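Local coordinates for hypothetical protein (Parabacteroides merdae, PDB 4OO3) that is of unknown function but is probably an oxidoreductase that binds a nicotinamide adenine dinucleotide cofactor through a Rossmann-fold domain, at residues A168-Q173 with S319-S324; P181-E186 with K295-K300; L223-Q228 with L424-T429; I243-A248 with G288-K293; D327-Q332 with F343-K348. One frame throughout, in Å; residues are numbered along the deposited sequence.

Contact 1: A168-Q173 with S319-S324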
# COMPACT_ATOMS: atom_id res chain seq x y z
N ALA A 168 1.36 -26.47 -14.04
CA ALA A 168 0.65 -27.66 -13.60
C ALA A 168 -0.51 -27.32 -12.67
O ALA A 168 -1.55 -27.99 -12.67
CB ALA A 168 1.61 -28.62 -12.92
N VAL A 169 -0.34 -26.27 -11.87
CA VAL A 169 -1.36 -25.82 -10.93
C VAL A 169 -2.35 -24.83 -11.57
O VAL A 169 -3.56 -25.06 -11.54
CB VAL A 169 -0.71 -25.17 -9.69
CG1 VAL A 169 -1.76 -24.70 -8.70
CG2 VAL A 169 0.25 -26.15 -9.03
N TYR A 170 -1.83 -23.75 -12.14
CA TYR A 170 -2.64 -22.60 -12.59
C TYR A 170 -3.05 -22.67 -14.06
O TYR A 170 -4.15 -22.22 -14.44
CB TYR A 170 -1.84 -21.32 -12.37
CG TYR A 170 -2.61 -20.01 -12.49
CD1 TYR A 170 -3.74 -19.78 -11.73
CD2 TYR A 170 -2.15 -18.99 -13.31
CE1 TYR A 170 -4.42 -18.58 -11.80
CE2 TYR A 170 -2.82 -17.78 -13.39
CZ TYR A 170 -3.96 -17.58 -12.64
OH TYR A 170 -4.63 -16.38 -12.71
N GLY A 171 -2.17 -23.22 -14.88
CA GLY A 171 -2.32 -23.17 -16.32
C GLY A 171 -1.80 -21.84 -16.82
O GLY A 171 -0.85 -21.30 -16.26
N GLU A 172 -2.42 -21.32 -17.86
CA GLU A 172 -2.05 -20.05 -18.45
C GLU A 172 -2.94 -18.99 -17.82
O GLU A 172 -4.04 -19.30 -17.37
CB GLU A 172 -2.26 -20.12 -19.96
CG GLU A 172 -1.59 -19.03 -20.79
CD GLU A 172 -1.99 -19.11 -22.26
OE1 GLU A 172 -1.88 -20.20 -22.86
OE2 GLU A 172 -2.41 -18.08 -22.82
N GLN A 173 -2.48 -17.74 -17.79
CA GLN A 173 -3.30 -16.63 -17.29
C GLN A 173 -4.39 -16.29 -18.31
O GLN A 173 -4.09 -15.95 -19.46
CB GLN A 173 -2.43 -15.40 -17.00
CG GLN A 173 -3.20 -14.13 -16.63
CD GLN A 173 -3.99 -14.26 -15.34
OE1 GLN A 173 -3.42 -14.56 -14.30
NE2 GLN A 173 -5.30 -14.03 -15.41
N SER A 319 -10.63 -11.99 -3.54
CA SER A 319 -9.97 -11.87 -4.82
C SER A 319 -9.96 -13.18 -5.60
O SER A 319 -10.00 -14.27 -5.01
CB SER A 319 -8.53 -11.37 -4.65
OG SER A 319 -7.73 -12.33 -3.99
N VAL A 320 -9.90 -13.05 -6.92
CA VAL A 320 -9.77 -14.18 -7.81
C VAL A 320 -8.75 -13.84 -8.88
O VAL A 320 -8.71 -12.71 -9.37
CB VAL A 320 -11.09 -14.50 -8.54
CG1 VAL A 320 -11.03 -15.87 -9.18
CG2 VAL A 320 -12.27 -14.41 -7.59
N MSE A 321 -7.92 -14.82 -9.24
CA MSE A 321 -7.11 -14.71 -10.45
C MSE A 321 -7.31 -16.00 -11.19
O MSE A 321 -7.06 -17.09 -10.66
CB MSE A 321 -5.65 -14.32 -10.20
CG MSE A 321 -4.89 -15.11 -9.15
SE MSE A 321 -3.09 -14.32 -8.97
CE MSE A 321 -2.34 -14.86 -10.70
N LYS A 322 -7.80 -15.88 -12.42
CA LYS A 322 -8.31 -17.01 -13.17
C LYS A 322 -7.28 -17.52 -14.15
O LYS A 322 -6.83 -16.79 -15.03
CB LYS A 322 -9.60 -16.62 -13.90
CG LYS A 322 -10.71 -16.20 -12.95
CD LYS A 322 -12.10 -16.36 -13.55
CE LYS A 322 -12.31 -15.37 -14.68
NZ LYS A 322 -13.74 -15.02 -14.88
N GLY A 323 -6.87 -18.78 -13.96
CA GLY A 323 -5.95 -19.45 -14.87
C GLY A 323 -6.71 -20.48 -15.68
O GLY A 323 -7.81 -20.88 -15.30
N SER A 324 -6.12 -20.93 -16.79
CA SER A 324 -6.76 -21.90 -17.68
C SER A 324 -7.05 -23.24 -16.99
O SER A 324 -7.97 -23.96 -17.40
CB SER A 324 -5.93 -22.11 -18.95
OG SER A 324 -4.66 -22.67 -18.65
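Ser-324 N donates to Glu-172 O at 2.7 Å, in the plane of that carbonyl. A second bond runs the other way, to the serine side chain. Glu-172 N donates to Ser-324 OG, nearly straight at 168°, so the two residues are held by a pair of bonds. OG can take this bond because it sits between the backbone N and the carbonyl carbon (chi1 64°). The pair joins the turn after helix 167-170 to the residues just past the end of strand 316-322 in the large mixed sheet of the C-terminal domain. Gln-173 and Gly-323 make a single backbone bridge there. Beside it the ring of Tyr-170 lies over the chain. Gly-323 CA sits under one face in a CH-pi contact, 3.6 Å from the ring centroid. A side chain at Gly-323 would run into Tyr-170 O. The methyl CE of Met-321, a selenomethionine, lies 3.7 Å from Tyr-170 CZ, and the two side chains cross at about a right angle. A leucine in place of Tyr-170 would probably leave Gly-323 CA without its aromatic face and Gln-173 OE1 without its hydroxyl donor. Helix 155-164 also packs on Tyr-170 and Met-321. Tyr-170 OH gives its proton to Gln-173 OE1 at 2.7 Å, reaching it from above the amide plane.

Contact 2: P181-E186 with K295-K300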
# COMPACT_ATOMS: atom_id res chain seq x y z
N PRO A 181 -14.01 -10.04 -15.63
CA PRO A 181 -12.57 -9.89 -15.46
C PRO A 181 -11.88 -11.16 -14.99
O PRO A 181 -12.47 -11.94 -14.26
CB PRO A 181 -12.47 -8.81 -14.38
CG PRO A 181 -13.73 -8.03 -14.50
CD PRO A 181 -14.77 -9.03 -14.89
N ALA A 182 -10.63 -11.34 -15.43
CA ALA A 182 -9.83 -12.50 -15.06
C ALA A 182 -9.13 -12.30 -13.72
O ALA A 182 -8.70 -13.26 -13.09
CB ALA A 182 -8.80 -12.80 -16.15
N ILE A 183 -8.99 -11.05 -13.30
CA ILE A 183 -8.40 -10.72 -12.01
C ILE A 183 -9.36 -9.76 -11.32
O ILE A 183 -9.81 -8.79 -11.93
CB ILE A 183 -6.98 -10.14 -12.16
CG1 ILE A 183 -6.08 -11.12 -12.91
CG2 ILE A 183 -6.38 -9.84 -10.79
CD1 ILE A 183 -4.67 -10.61 -13.19
N VAL A 184 -9.69 -10.05 -10.06
CA VAL A 184 -10.67 -9.28 -9.30
C VAL A 184 -10.18 -9.15 -7.86
O VAL A 184 -9.90 -10.17 -7.23
CB VAL A 184 -12.05 -9.97 -9.30
CG1 VAL A 184 -13.04 -9.20 -8.44
CG2 VAL A 184 -12.58 -10.12 -10.72
N LYS A 185 -10.07 -7.92 -7.34
CA LYS A 185 -9.69 -7.65 -5.93
C LYS A 185 -10.60 -6.60 -5.29
O LYS A 185 -10.70 -5.47 -5.77
CB LYS A 185 -8.24 -7.18 -5.83
CG LYS A 185 -7.26 -8.23 -6.30
CD LYS A 185 -5.82 -7.79 -6.15
CE LYS A 185 -4.89 -8.82 -6.79
NZ LYS A 185 -4.90 -10.12 -6.06
N GLU A 186 -11.25 -6.99 -4.20
CA GLU A 186 -12.24 -6.14 -3.56
C GLU A 186 -11.95 -6.08 -2.07
O GLU A 186 -11.86 -7.11 -1.41
CB GLU A 186 -13.65 -6.69 -3.81
CG GLU A 186 -14.06 -6.65 -5.28
CD GLU A 186 -15.35 -7.40 -5.56
OE1 GLU A 186 -15.50 -8.56 -5.09
OE2 GLU A 186 -16.22 -6.83 -6.26
N LYS A 295 -1.88 -5.54 -20.29
CA LYS A 295 -1.36 -6.47 -21.28
C LYS A 295 -2.43 -7.46 -21.73
O LYS A 295 -2.19 -8.67 -21.77
CB LYS A 295 -0.13 -7.22 -20.74
CG LYS A 295 0.90 -6.29 -20.14
CD LYS A 295 2.33 -6.66 -20.50
CE LYS A 295 2.82 -7.87 -19.74
NZ LYS A 295 3.73 -8.69 -20.58
N GLY A 296 -3.60 -6.94 -22.06
CA GLY A 296 -4.69 -7.74 -22.61
C GLY A 296 -5.57 -8.41 -21.56
O GLY A 296 -6.64 -8.92 -21.90
N VAL A 297 -5.14 -8.39 -20.30
CA VAL A 297 -5.86 -9.06 -19.21
C VAL A 297 -6.75 -8.05 -18.49
O VAL A 297 -6.27 -7.04 -18.01
CB VAL A 297 -4.88 -9.67 -18.18
CG1 VAL A 297 -5.64 -10.37 -17.06
CG2 VAL A 297 -3.93 -10.63 -18.87
N THR A 298 -8.05 -8.34 -18.42
CA THR A 298 -8.98 -7.46 -17.72
C THR A 298 -8.88 -7.69 -16.20
O THR A 298 -9.11 -8.80 -15.71
CB THR A 298 -10.43 -7.67 -18.18
OG1 THR A 298 -10.54 -7.41 -19.58
CG2 THR A 298 -11.37 -6.74 -17.43
N ALA A 299 -8.54 -6.62 -15.48
CA ALA A 299 -8.47 -6.65 -14.03
C ALA A 299 -9.54 -5.73 -13.46
O ALA A 299 -9.93 -4.75 -14.10
CB ALA A 299 -7.09 -6.22 -13.56
N LYS A 300 -10.01 -6.04 -12.26
CA LYS A 300 -10.98 -5.20 -11.56
C LYS A 300 -10.51 -5.02 -10.12
O LYS A 300 -10.29 -6.00 -9.42
CB LYS A 300 -12.36 -5.85 -11.59
CG LYS A 300 -13.37 -5.33 -10.55
CD LYS A 300 -14.55 -4.62 -11.19
CE LYS A 300 -15.65 -4.31 -10.18
NZ LYS A 300 -16.24 -5.54 -9.59
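Pro-181 fits its ring against Thr-298 and Lys-300, two residues whose side chains lie on one side of strand 297-306. Its CB meets Thr-298 CG2 at 3.8 Å, and its CG meets Lys-300 CB at 3.9 Å. The threonine methyl can face the proline because CG2 stands anti to the backbone N and OG1 is turned aside (chi1 -60°). Different bumps meet on the other side of the sheet. Val-297 CG1 touches Ile-183 CD1 at 4.0 Å and also the methyl of Ala-182. The small side chain of Ala-299 lies against Ile-183 CB. Helix 220-231 packs over this side through Val-227. Strands 183-190 and 297-306 run parallel here, within the mixed sheet of the C-terminal domain. Thr-298 O accepts from Ala-182 N at 3.0 Å and, weakly, from Ile-183 N. Further along, Ile-183 O accepts from Lys-300 N, and Lys-300 O takes Lys-185 N at 2.8 Å. Lys-185 sends its own amine to Glu-230. The bend in the Lys-300 chain carries NZ to Glu-186 OE2, a salt bridge of 3.6 Å. At that length the charge attraction is probably modest, so backbone bonds and apolar packing do most of the joining.

Contact 3: L223-Q228 with L424-T429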
# COMPACT_ATOMS: atom_id res chain seq x y z
N LEU A 223 -3.77 -2.52 -4.51
CA LEU A 223 -4.44 -3.57 -5.28
C LEU A 223 -3.90 -3.61 -6.70
O LEU A 223 -3.61 -4.68 -7.22
CB LEU A 223 -5.97 -3.40 -5.27
CG LEU A 223 -6.63 -3.39 -3.89
CD1 LEU A 223 -8.14 -3.29 -4.02
CD2 LEU A 223 -6.25 -4.62 -3.07
N VAL A 224 -3.72 -2.43 -7.29
CA VAL A 224 -3.15 -2.32 -8.62
C VAL A 224 -1.73 -2.89 -8.65
O VAL A 224 -1.36 -3.60 -9.60
CB VAL A 224 -3.17 -0.85 -9.11
CG1 VAL A 224 -2.24 -0.64 -10.31
CG2 VAL A 224 -4.59 -0.45 -9.48
N ASP A 225 -0.95 -2.59 -7.61
CA ASP A 225 0.39 -3.13 -7.45
C ASP A 225 0.37 -4.64 -7.35
O ASP A 225 1.21 -5.31 -7.92
CB ASP A 225 1.08 -2.56 -6.21
CG ASP A 225 2.53 -3.05 -6.07
OD1 ASP A 225 3.35 -2.69 -6.93
OD2 ASP A 225 2.83 -3.80 -5.11
N LEU A 226 -0.60 -5.18 -6.61
CA LEU A 226 -0.70 -6.63 -6.48
C LEU A 226 -0.99 -7.30 -7.82
O LEU A 226 -0.38 -8.33 -8.11
CB LEU A 226 -1.74 -7.06 -5.44
CG LEU A 226 -1.34 -6.95 -3.98
CD1 LEU A 226 -2.39 -7.64 -3.13
CD2 LEU A 226 0.04 -7.53 -3.71
N VAL A 227 -1.89 -6.75 -8.64
CA VAL A 227 -2.20 -7.42 -9.91
C VAL A 227 -0.95 -7.47 -10.81
O VAL A 227 -0.69 -8.49 -11.42
CB VAL A 227 -3.53 -6.99 -10.64
CG1 VAL A 227 -4.37 -6.02 -9.84
CG2 VAL A 227 -3.30 -6.52 -12.07
N GLN A 228 -0.17 -6.39 -10.83
CA GLN A 228 1.13 -6.38 -11.52
C GLN A 228 2.10 -7.40 -10.93
O GLN A 228 2.70 -8.20 -11.65
CB GLN A 228 1.77 -4.98 -11.43
CG GLN A 228 1.00 -3.88 -12.13
CD GLN A 228 1.65 -2.51 -12.02
OE1 GLN A 228 2.60 -2.30 -11.24
NE2 GLN A 228 1.14 -1.56 -12.79
N LEU A 424 5.22 3.74 -11.86
CA LEU A 424 4.57 4.65 -12.79
C LEU A 424 3.32 4.05 -13.44
O LEU A 424 2.30 4.71 -13.54
CB LEU A 424 5.55 5.11 -13.87
CG LEU A 424 6.59 6.13 -13.42
CD1 LEU A 424 7.55 6.40 -14.57
CD2 LEU A 424 5.92 7.42 -12.96
N ALA A 425 3.39 2.79 -13.88
CA ALA A 425 2.21 2.14 -14.47
C ALA A 425 1.07 2.06 -13.47
O ALA A 425 -0.09 2.26 -13.82
CB ALA A 425 2.56 0.75 -14.99
N LYS A 426 1.43 1.81 -12.22
CA LYS A 426 0.49 1.71 -11.13
C LYS A 426 -0.24 3.03 -10.94
O LYS A 426 -1.48 3.06 -10.93
CB LYS A 426 1.25 1.36 -9.85
CG LYS A 426 0.39 1.08 -8.63
CD LYS A 426 1.05 1.58 -7.35
CE LYS A 426 2.47 1.09 -7.18
NZ LYS A 426 3.16 1.66 -6.00
N TYR A 427 0.53 4.10 -10.79
CA TYR A 427 -0.03 5.43 -10.57
C TYR A 427 -0.73 5.99 -11.81
O TYR A 427 -1.70 6.75 -11.68
CB TYR A 427 1.04 6.41 -10.06
CG TYR A 427 1.43 6.14 -8.63
CD1 TYR A 427 0.51 6.32 -7.61
CD2 TYR A 427 2.70 5.68 -8.29
CE1 TYR A 427 0.83 6.05 -6.30
CE2 TYR A 427 3.04 5.41 -6.99
CZ TYR A 427 2.10 5.60 -5.99
OH TYR A 427 2.41 5.35 -4.68
N TYR A 428 -0.27 5.61 -13.00
CA TYR A 428 -1.01 5.94 -14.22
C TYR A 428 -2.40 5.33 -14.15
O TYR A 428 -3.40 6.00 -14.45
CB TYR A 428 -0.29 5.43 -15.47
CG TYR A 428 -1.11 5.63 -16.73
CD1 TYR A 428 -1.16 6.87 -17.36
CD2 TYR A 428 -1.85 4.59 -17.28
CE1 TYR A 428 -1.91 7.07 -18.50
CE2 TYR A 428 -2.61 4.78 -18.43
CZ TYR A 428 -2.64 6.02 -19.03
OH TYR A 428 -3.40 6.20 -20.17
N THR A 429 -2.48 4.06 -13.74
CA THR A 429 -3.75 3.36 -13.62
C THR A 429 -4.70 4.09 -12.65
O THR A 429 -5.84 4.38 -13.01
CB THR A 429 -3.56 1.89 -13.20
OG1 THR A 429 -2.59 1.26 -14.05
CG2 THR A 429 -4.87 1.12 -13.30
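This is a buried helix-helix contact, with Val-224 of helix 220-231 set against Lys-426 and Thr-429 of helix 419-439. Their short axes come within 9.4 Å and cross at 132°. Val-224 points toward the other helix. Its CG1 touches Lys-426 CG at 3.6 Å and also reaches Thr-429 CB, while CG2 meets the threonine methyl CG2 at 4.1 Å. The lysine contributes its aliphatic part. It leaves the helix with CG anti to the backbone N (chi1 -174°), then bends and passes Asp-225, where CE lies 3.9 Å from OD1. Both helices belong to the C-terminal domain, and the first lies on its mixed sheet, where Tyr-292 touches Val-224 and Thr-429. Helix 419-439 also packs on helix 125-140 through Tyr-427. The two charged ends are near each other but look to other mates. Lys-426 NZ makes a salt bridge with Asp-147, and Asp-225 OD1 makes one with Arg-152. Gln-228 also points across, its side chain crossing that of Lys-426 at about a right angle. Thr-429 OG1 donates to Ala-425 O at 2.7 Å, a tie to its own helix. Thr-429 N reaches that oxygen from the opposite face.

Contact 4: I243-A248 with G288-K293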
# COMPACT_ATOMS: atom_id res chain seq x y z
N ILE A 243 -1.58 -0.50 -20.66
CA ILE A 243 -2.72 -0.19 -19.81
C ILE A 243 -3.80 0.53 -20.59
O ILE A 243 -3.55 1.57 -21.19
CB ILE A 243 -2.31 0.68 -18.60
CG1 ILE A 243 -1.22 0.01 -17.76
CG2 ILE A 243 -3.53 0.99 -17.73
CD1 ILE A 243 -1.66 -1.26 -17.06
N GLU A 244 -5.00 -0.03 -20.54
CA GLU A 244 -6.18 0.59 -21.11
C GLU A 244 -7.26 0.60 -20.04
O GLU A 244 -7.65 -0.46 -19.55
CB GLU A 244 -6.67 -0.22 -22.32
CG GLU A 244 -7.84 0.41 -23.08
CD GLU A 244 -8.51 -0.54 -24.07
OE1 GLU A 244 -7.98 -1.63 -24.35
OE2 GLU A 244 -9.59 -0.18 -24.58
N LEU A 245 -7.73 1.78 -19.66
CA LEU A 245 -8.83 1.84 -18.70
C LEU A 245 -10.14 1.58 -19.40
O LEU A 245 -10.38 2.09 -20.49
CB LEU A 245 -8.87 3.18 -17.96
CG LEU A 245 -7.88 3.25 -16.81
CD1 LEU A 245 -6.54 3.78 -17.28
CD2 LEU A 245 -8.43 4.10 -15.68
N ILE A 246 -10.98 0.79 -18.74
CA ILE A 246 -12.25 0.37 -19.29
C ILE A 246 -13.39 1.07 -18.55
O ILE A 246 -14.26 1.65 -19.18
CB ILE A 246 -12.39 -1.16 -19.17
CG1 ILE A 246 -11.24 -1.86 -19.90
CG2 ILE A 246 -13.74 -1.62 -19.70
CD1 ILE A 246 -11.13 -1.55 -21.38
N ASP A 247 -13.38 1.03 -17.22
CA ASP A 247 -14.45 1.64 -16.45
C ASP A 247 -13.96 2.05 -15.07
O ASP A 247 -13.01 1.47 -14.54
CB ASP A 247 -15.62 0.67 -16.31
CG ASP A 247 -16.89 1.34 -15.81
OD1 ASP A 247 -17.07 2.56 -16.03
OD2 ASP A 247 -17.73 0.64 -15.21
N ALA A 248 -14.62 3.06 -14.50
CA ALA A 248 -14.27 3.53 -13.17
C ALA A 248 -15.44 4.24 -12.51
O ALA A 248 -16.19 4.95 -13.17
CB ALA A 248 -13.06 4.46 -13.25
N GLY A 288 -14.19 3.62 -4.38
CA GLY A 288 -14.08 3.59 -5.83
C GLY A 288 -13.71 2.22 -6.35
O GLY A 288 -13.30 1.35 -5.59
N ASP A 289 -13.88 2.02 -7.66
CA ASP A 289 -13.39 0.82 -8.31
C ASP A 289 -12.88 1.12 -9.71
O ASP A 289 -13.16 2.17 -10.27
CB ASP A 289 -14.45 -0.30 -8.31
CG ASP A 289 -15.73 0.08 -9.03
OD1 ASP A 289 -15.74 1.02 -9.84
OD2 ASP A 289 -16.74 -0.61 -8.79
N ILE A 290 -12.09 0.19 -10.24
CA ILE A 290 -11.46 0.36 -11.54
C ILE A 290 -11.52 -0.96 -12.29
O ILE A 290 -11.19 -2.01 -11.73
CB ILE A 290 -9.97 0.76 -11.44
CG1 ILE A 290 -9.75 1.77 -10.30
CG2 ILE A 290 -9.47 1.30 -12.79
CD1 ILE A 290 -8.30 2.18 -10.09
N VAL A 291 -11.98 -0.90 -13.54
CA VAL A 291 -11.78 -1.99 -14.48
C VAL A 291 -10.81 -1.50 -15.55
O VAL A 291 -10.99 -0.43 -16.12
CB VAL A 291 -13.10 -2.46 -15.14
CG1 VAL A 291 -12.83 -3.57 -16.14
CG2 VAL A 291 -14.05 -2.96 -14.07
N TYR A 292 -9.77 -2.28 -15.78
CA TYR A 292 -8.76 -1.93 -16.76
C TYR A 292 -8.13 -3.17 -17.36
O TYR A 292 -8.18 -4.26 -16.77
CB TYR A 292 -7.67 -1.07 -16.11
CG TYR A 292 -6.91 -1.74 -14.98
CD1 TYR A 292 -7.44 -1.81 -13.70
CD2 TYR A 292 -5.64 -2.29 -15.19
CE1 TYR A 292 -6.74 -2.41 -12.66
CE2 TYR A 292 -4.94 -2.89 -14.16
CZ TYR A 292 -5.49 -2.95 -12.89
OH TYR A 292 -4.80 -3.55 -11.85
N LYS A 293 -7.55 -3.01 -18.54
CA LYS A 293 -6.78 -4.07 -19.16
C LYS A 293 -5.30 -3.81 -18.95
O LYS A 293 -4.83 -2.68 -19.14
CB LYS A 293 -7.11 -4.18 -20.65
CG LYS A 293 -8.45 -4.84 -20.89
CD LYS A 293 -8.82 -4.92 -22.36
CE LYS A 293 -9.99 -5.87 -22.56
NZ LYS A 293 -10.69 -5.66 -23.85
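A classic beta bulge interrupts the antiparallel pairing of strands 243-255 and 282-294, with Ile-246 and Asp-247 both set against Val-291. Val-291 O accepts from Ile-246 N at 2.9 Å and from Asp-247 N at 3.0 Å. Both donors come from the same face of the carbonyl plane, tilted 26° and 27° from it. Val-291 N returns a bond to Asp-247 O. On the other side of the bulge, Glu-244 and Lys-293 form a regular hydrogen-bonded pair, where Lys-293 N reaches Glu-244 O at 2.7 Å. The extra residue turns Ile-246 toward the neighbouring strand. Its CB lies 3.9 Å from Val-291 CG1, and its CG1, anti to the carbonyl carbon (chi1 -58°), comes near Tyr-292 CA. Strand 243-255 is the outermost strand of the mixed sheet within this chain, and strand 282-294 is the next one in. Leu-245 and Tyr-292 share one side of the pair with Ala-248 and Ile-290. There Leu-245 CD2 meets Ile-290 CG2 at 4.2 Å. Helix 419-439 packs on this side, touching Leu-245 and Ile-290. The other side carries Glu-244, Lys-293 and Asp-247 beside Val-291. Glu-244 and Lys-293 run side by side and point the same way, with OE1 of Glu-244 3.9 Å from CD of Lys-293. Their charged atoms do not meet. Asp-247 OD1 makes its salt bridge with Lys-440.

Contact 5: D327-Q332 with F343-K348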
# COMPACT_ATOMS: atom_id res chain seq x y z
N ASP A 327 -8.71 -21.37 -10.71
CA ASP A 327 -8.83 -20.08 -10.04
C ASP A 327 -8.11 -20.13 -8.69
O ASP A 327 -8.30 -21.07 -7.91
CB ASP A 327 -10.31 -19.74 -9.77
CG ASP A 327 -11.12 -19.58 -11.05
OD1 ASP A 327 -10.53 -19.32 -12.11
OD2 ASP A 327 -12.36 -19.72 -10.98
N LEU A 328 -7.27 -19.13 -8.43
CA LEU A 328 -6.67 -18.93 -7.11
C LEU A 328 -7.49 -17.86 -6.38
O LEU A 328 -7.64 -16.75 -6.88
CB LEU A 328 -5.22 -18.48 -7.23
CG LEU A 328 -4.32 -19.41 -8.03
CD1 LEU A 328 -2.95 -18.78 -8.20
CD2 LEU A 328 -4.22 -20.77 -7.36
N VAL A 329 -7.99 -18.20 -5.20
CA VAL A 329 -9.01 -17.41 -4.53
C VAL A 329 -8.60 -17.09 -3.11
O VAL A 329 -8.22 -17.98 -2.35
CB VAL A 329 -10.36 -18.17 -4.51
CG1 VAL A 329 -11.42 -17.42 -3.68
CG2 VAL A 329 -10.86 -18.41 -5.92
N ILE A 330 -8.67 -15.81 -2.75
CA ILE A 330 -8.51 -15.37 -1.37
C ILE A 330 -9.89 -15.08 -0.81
O ILE A 330 -10.68 -14.38 -1.45
CB ILE A 330 -7.70 -14.08 -1.24
CG1 ILE A 330 -6.32 -14.21 -1.89
CG2 ILE A 330 -7.56 -13.68 0.22
CD1 ILE A 330 -5.39 -15.15 -1.17
N ARG A 331 -10.17 -15.63 0.37
CA ARG A 331 -11.33 -15.23 1.15
C ARG A 331 -10.84 -14.68 2.48
O ARG A 331 -9.93 -15.24 3.10
CB ARG A 331 -12.26 -16.40 1.39
CG ARG A 331 -12.94 -16.91 0.12
CD ARG A 331 -13.68 -18.20 0.39
NE ARG A 331 -13.54 -19.13 -0.73
CZ ARG A 331 -14.23 -19.05 -1.86
NH1 ARG A 331 -15.12 -18.08 -2.06
NH2 ARG A 331 -14.01 -19.94 -2.82
N GLN A 332 -11.44 -13.57 2.88
CA GLN A 332 -11.15 -12.94 4.16
C GLN A 332 -12.44 -12.29 4.68
O GLN A 332 -12.67 -11.09 4.50
CB GLN A 332 -10.04 -11.91 4.01
CG GLN A 332 -9.63 -11.26 5.31
CD GLN A 332 -8.76 -10.05 5.09
OE1 GLN A 332 -7.66 -10.16 4.56
NE2 GLN A 332 -9.26 -8.89 5.50
N PHE A 343 -7.28 -20.37 -1.61
CA PHE A 343 -7.86 -21.58 -2.17
C PHE A 343 -7.46 -21.80 -3.63
O PHE A 343 -7.29 -20.85 -4.38
CB PHE A 343 -9.39 -21.54 -2.06
CG PHE A 343 -9.90 -21.47 -0.64
CD1 PHE A 343 -9.96 -20.27 0.04
CD2 PHE A 343 -10.32 -22.63 0.01
CE1 PHE A 343 -10.42 -20.21 1.34
CE2 PHE A 343 -10.79 -22.57 1.32
CZ PHE A 343 -10.84 -21.36 1.98
N VAL A 344 -7.32 -23.07 -4.01
CA VAL A 344 -7.13 -23.49 -5.39
C VAL A 344 -8.41 -24.17 -5.86
O VAL A 344 -8.84 -25.16 -5.28
CB VAL A 344 -5.97 -24.50 -5.52
CG1 VAL A 344 -5.85 -25.01 -6.96
CG2 VAL A 344 -4.67 -23.89 -5.04
N GLU A 345 -9.01 -23.64 -6.92
CA GLU A 345 -10.28 -24.15 -7.42
C GLU A 345 -10.13 -24.54 -8.88
O GLU A 345 -9.90 -23.68 -9.74
CB GLU A 345 -11.38 -23.09 -7.26
CG GLU A 345 -11.36 -22.42 -5.90
CD GLU A 345 -12.66 -21.70 -5.56
OE1 GLU A 345 -13.47 -21.44 -6.48
OE2 GLU A 345 -12.87 -21.40 -4.37
N ALA A 346 -10.24 -25.83 -9.18
CA ALA A 346 -10.09 -26.29 -10.55
C ALA A 346 -11.23 -25.75 -11.39
O ALA A 346 -12.34 -25.57 -10.90
CB ALA A 346 -10.05 -27.81 -10.61
N VAL A 347 -10.92 -25.49 -12.66
CA VAL A 347 -11.93 -25.06 -13.62
C VAL A 347 -12.81 -26.26 -13.95
O VAL A 347 -12.32 -27.39 -13.97
CB VAL A 347 -11.25 -24.48 -14.89
CG1 VAL A 347 -12.25 -24.31 -16.04
CG2 VAL A 347 -10.58 -23.15 -14.57
N LYS A 348 -14.10 -26.02 -14.16
CA LYS A 348 -15.04 -27.09 -14.52
C LYS A 348 -14.66 -27.76 -15.85
O LYS A 348 -14.16 -27.11 -16.76
CB LYS A 348 -16.48 -26.56 -14.60
CG LYS A 348 -16.66 -25.38 -15.54
CD LYS A 348 -18.11 -24.97 -15.65
CE LYS A 348 -18.24 -23.66 -16.41
NZ LYS A 348 -19.67 -23.27 -16.54
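Glu-345 starts with CB 3.7 Å from Asp-327 O, across the strand pair. Next, its CG passes Val-329 CG2 at 4.0 Å. The chain is extended beyond CG, and this carries CD past the same methyl at 3.8 Å. OE1 stays near Val-329 CG2 as well. At the tip, OE2 forms a salt bridge with Arg-331 NH2. The modelled separation is very short, so its exact length is doubtful. OE2 lies at the edge of the guanidinium, and the carboxylate and guanidinium planes are 27° apart. The contact is a beta hairpin, strands 326-332 and 341-346, within the mixed sheet. Two hydrogen-bonded pairs hold it. Asp-327 N meets Glu-345 O at 2.8 Å, and Phe-343 N meets Val-329 O at 2.7 Å; each pair has its return bond. Between them Leu-328 and Val-344 point to the other side, their methyls CD2 and CG2 3.9 Å apart. A serine in place of Glu-345 would probably leave Arg-331 without its charge mate and free the guanidinium to turn. Arg-331 also passes over one face of Phe-343, where NE stands 3.8 Å from CD1. Its guanidinium is turned 64° from that ring. Val-329 CG1 lies over one face of the guanidinium.

In the fold
All five contacts lie in the putative oxidoreductase C-terminal domain. From the N terminus, the chain opens contact 1 at helix 167-170 and the turn after it, then contact 2 at strand 183-190, contact 3 at helix 220-231 and contact 4 at strand 243-255. Contact 4 closes first, at strand 282-294, and is nested inside contacts 1, 2 and 3. Contact 2 closes next, at strand 297-306, inside the loop that contact 1 closes at strand 316-322. Contact 5 follows in series as a hairpin. Contact 3 closes last, at helix 419-439. It crosses contacts 1 and 2 and encloses 4 and 5. Contacts 1, 2, 4 and 5 reach one mixed sheet; contact 3 joins two helices beside it.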